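PDB 6ZHK: adenosylmethionine-8-amino-7-oxononanoate aminotransferase from Methanocaldococcus jannaschii, which probably transfers the amino group of S-adenosyl-L-methionine to 8-amino-7-oxononanoate, a step of biotin biosynthesis, with pyridoxal 5'-phosphate as cofactor. Local coordinates for residues Lys147-Lys152 / Glu226-Val231. Numbering follows the deposited sequence.
Sequences KFISVK and EEVFCV
Phe-229 holds CG between its own backbone N and carbonyl carbon (chi1 63°), which brings the CD2/CE2 side of the ring obliquely against Lys-147 O: CD2 lies 3.0 Å from that oxygen, and CZ is 4.3 Å from Phe-148 CB. In Ile-149, CG1 sits beside the backbone N (chi1 -72°) and meets Val-228 CG2 at 4.0 Å, their side chains crossing at about a right angle. Val-231 CG2 packs on Ile-149 CB at 3.7 Å. The backbones pair in parallel: Phe-229 N donates to Lys-147 O at 2.8 Å (N-H...O 158°), Lys-147 N to Glu-227 O, and Ile-149 N to Cys-230 O. Lys-147 pairs with Val-228 and Ile-149 with Val-231, so two residue steps on one strand face three on the other, the extra residue falling where the chain turns a corner at Phe-229. With alanine in place of Phe-229, Lys-147 O is likely to lose its ring cover and a gap to open beside Phe-148 CB. In the seven-stranded sheet of this fold-type I aminotransferase, strand 147-151 runs between 228-234 and 183-185. Helix 211-224 covers Ile-149 and Val-231; on the other face, helix 122-140 packs on Phe-229 and Cys-230, and Leu-178 of the second subunit also touches Phe-229.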
ATOM      1  N   LYS A 147      11.669 -19.439   8.269  1.00 17.20           N
ATOM      2  CA  LYS A 147      11.838 -18.506   9.361  1.00 17.77           C
ATOM      3  C   LYS A 147      12.710 -17.349   8.900  1.00 15.84           C
ATOM      4  O   LYS A 147      13.200 -17.322   7.772  1.00 17.44           O
ATOM      5  CB  LYS A 147      12.382 -19.208  10.616  1.00 20.51           C
ATOM      6  CG  LYS A 147      11.354 -20.129  11.305  1.00 20.82           C
ATOM      7  CD  LYS A 147      11.836 -20.709  12.625  1.00 29.88           C
ATOM      8  CE  LYS A 147      10.731 -21.213  13.536  1.00 35.40           C
ATOM      9  NZ  LYS A 147       9.844 -22.181  12.837  1.00 45.44           N
ATOM     10  N   PHE A 148      12.786 -16.331   9.746  1.00 15.38           N
ATOM     11  CA  PHE A 148      13.594 -15.179   9.407  1.00 15.67           C
ATOM     12  C   PHE A 148      14.375 -14.774  10.650  1.00 15.98           C
ATOM     13  O   PHE A 148      14.069 -15.229  11.745  1.00 15.53           O
ATOM     14  CB  PHE A 148      12.707 -14.025   8.969  1.00 17.01           C
ATOM     15  CG  PHE A 148      11.836 -13.579  10.089  1.00 16.32           C
ATOM     16  CD1 PHE A 148      10.591 -14.156  10.286  1.00 16.83           C
ATOM     17  CD2 PHE A 148      12.304 -12.633  11.005  1.00 16.80           C
ATOM     18  CE1 PHE A 148       9.835 -13.792  11.376  1.00 16.32           C
ATOM     19  CE2 PHE A 148      11.539 -12.253  12.087  1.00 16.82           C
ATOM     20  CZ  PHE A 148      10.285 -12.842  12.261  1.00 17.92           C
ATOM     21  N   ILE A 149      15.360 -13.921  10.445  1.00 13.25           N
ATOM     22  CA  ILE A 149      16.058 -13.301  11.548  1.00 12.70           C
ATOM     23  C   ILE A 149      15.927 -11.791  11.405  1.00 12.60           C
ATOM     24  O   ILE A 149      16.148 -11.209  10.324  1.00 12.50           O
ATOM     25  CB  ILE A 149      17.565 -13.673  11.476  1.00 13.97           C
ATOM     26  CG1 ILE A 149      17.781 -15.140  11.855  1.00 13.52           C
ATOM     27  CG2 ILE A 149      18.290 -12.765  12.463  1.00 14.66           C
ATOM     28  CD1 ILE A 149      19.201 -15.661  11.582  1.00 14.74           C
ATOM     29  N   SER A 150      15.628 -11.140  12.518  1.00 12.89           N
ATOM     30  CA  SER A 150      15.611  -9.692  12.540  1.00 14.80           C
ATOM     31  C   SER A 150      16.079  -9.249  13.939  1.00 15.33           C
ATOM     32  O   SER A 150      16.797 -10.006  14.609  1.00 15.51           O
ATOM     33  CB  SER A 150      14.214  -9.268  12.207  1.00 16.37           C
ATOM     34  OG  SER A 150      14.156  -7.858  12.111  1.00 19.09           O
ATOM     35  N   VAL A 151      15.702  -8.026  14.352  1.00 15.20           N
ATOM     36  CA  VAL A 151      16.084  -7.494  15.664  1.00 16.52           C
ATOM     37  C   VAL A 151      14.881  -7.022  16.440  1.00 19.15           C
ATOM     38  O   VAL A 151      13.890  -6.571  15.881  1.00 20.70           O
ATOM     39  CB  VAL A 151      17.146  -6.378  15.577  1.00 17.44           C
ATOM     40  CG1 VAL A 151      18.483  -6.946  15.130  1.00 18.57           C
ATOM     41  CG2 VAL A 151      16.718  -5.190  14.715  1.00 19.59           C
ATOM     42  N   LYS A 152      14.986  -7.157  17.770  1.00 19.43           N
ATOM     43  CA  LYS A 152      13.982  -6.582  18.651  1.00 19.86           C
ATOM     44  C   LYS A 152      13.966  -5.062  18.450  1.00 17.22           C
ATOM     45  O   LYS A 152      15.031  -4.446  18.251  1.00 17.73           O
ATOM     46  CB  LYS A 152      14.330  -6.922  20.092  1.00 20.43           C
ATOM     47  CG  LYS A 152      14.127  -8.393  20.485  1.00 23.32           C
ATOM     48  CD  LYS A 152      14.794  -8.697  21.829  1.00 27.65           C
ATOM     49  CE  LYS A 152      15.203 -10.152  21.947  1.00 33.70           C
ATOM     50  NZ  LYS A 152      15.297 -10.599  23.360  1.00 45.45           N
ATOM     51  N   GLU A 226      20.035 -22.620   7.757  1.00 17.69           N
ATOM     52  CA  GLU A 226      19.415 -23.517   6.789  1.00 17.64           C
ATOM     53  C   GLU A 226      17.898 -23.521   7.017  1.00 18.01           C
ATOM     54  O   GLU A 226      17.183 -24.164   6.274  1.00 18.36           O
ATOM     55  CB  GLU A 226      19.996 -24.942   6.874  1.00 22.54           C
ATOM     56  CG  GLU A 226      21.468 -24.965   6.414  1.00 26.12           C
ATOM     57  CD  GLU A 226      22.208 -26.301   6.372  1.00 31.51           C
ATOM     58  OE1 GLU A 226      21.611 -27.318   6.014  1.00 32.73           O
ATOM     59  OE2 GLU A 226      23.401 -26.326   6.714  1.00 36.59           O
ATOM     60  N   GLU A 227      17.416 -22.802   8.024  1.00 17.52           N
ATOM     61  CA  GLU A 227      15.971 -22.747   8.249  1.00 20.66           C
ATOM     62  C   GLU A 227      15.410 -21.352   8.019  1.00 19.46           C
ATOM     63  O   GLU A 227      14.234 -21.084   8.330  1.00 16.84           O
ATOM     64  CB  GLU A 227      15.568 -23.248   9.639  1.00 24.31           C
ATOM     65  CG  GLU A 227      15.907 -22.339  10.797  1.00 31.17           C
ATOM     66  CD  GLU A 227      15.803 -23.010  12.177  1.00 42.29           C
ATOM     67  OE1 GLU A 227      14.686 -23.063  12.715  1.00 49.81           O
ATOM     68  OE2 GLU A 227      16.850 -23.472  12.734  1.00 38.84           O
ATOM     69  N   VAL A 228      16.216 -20.459   7.444  1.00 19.34           N
ATOM     70  CA  VAL A 228      15.839 -19.036   7.414  1.00 19.37           C
ATOM     71  C   VAL A 228      15.845 -18.558   5.958  1.00 17.29           C
ATOM     72  O   VAL A 228      16.750 -18.943   5.213  1.00 19.91           O
ATOM     73  CB  VAL A 228      16.845 -18.279   8.321  1.00 22.96           C
ATOM     74  CG1 VAL A 228      17.171 -16.867   7.863  1.00 25.20           C
ATOM     75  CG2 VAL A 228      16.382 -18.305   9.781  1.00 20.53           C
ATOM     76  N   PHE A 229      14.814 -17.794   5.534  1.00 16.56           N
ATOM     77  CA  PHE A 229      14.779 -17.243   4.173  1.00 15.39           C
ATOM     78  C   PHE A 229      15.291 -15.807   4.057  1.00 17.52           C
ATOM     79  O   PHE A 229      15.564 -15.346   2.932  1.00 16.68           O
ATOM     80  CB  PHE A 229      13.402 -17.407   3.525  1.00 15.86           C
ATOM     81  CG  PHE A 229      12.321 -16.648   4.244  1.00 15.44           C
ATOM     82  CD1 PHE A 229      12.137 -15.294   3.958  1.00 14.68           C
ATOM     83  CD2 PHE A 229      11.565 -17.234   5.254  1.00 14.79           C
ATOM     84  CE1 PHE A 229      11.141 -14.563   4.616  1.00 14.90           C
ATOM     85  CE2 PHE A 229      10.541 -16.514   5.872  1.00 14.37           C
ATOM     86  CZ  PHE A 229      10.322 -15.178   5.559  1.00 13.59           C
ATOM     87  N   CYS A 230      15.451 -15.126   5.195  1.00 14.65           N
ATOM     88  CA  CYS A 230      16.133 -13.834   5.138  1.00 16.47           C
ATOM     89  C   CYS A 230      16.570 -13.357   6.525  1.00 16.25           C
ATOM     90  O   CYS A 230      16.167 -13.926   7.536  1.00 16.30           O
ATOM     91  CB  CYS A 230      15.193 -12.792   4.537  1.00 15.29           C
ATOM     92  SG  CYS A 230      13.860 -12.306   5.684  1.00 19.49           S
ATOM     93  N   VAL A 231      17.507 -12.386   6.529  1.00 16.27           N
ATOM     94  CA  VAL A 231      17.819 -11.485   7.624  1.00 14.25           C
ATOM     95  C   VAL A 231      17.380 -10.107   7.121  1.00 14.34           C
ATOM     96  O   VAL A 231      17.606  -9.802   5.967  1.00 15.03           O
ATOM     97  CB  VAL A 231      19.323 -11.492   7.957  1.00 13.88           C
ATOM     98  CG1 VAL A 231      19.648 -10.268   8.836  1.00 16.18           C
ATOM     99  CG2 VAL A 231      19.736 -12.822   8.616  1.00 16.86           C
TER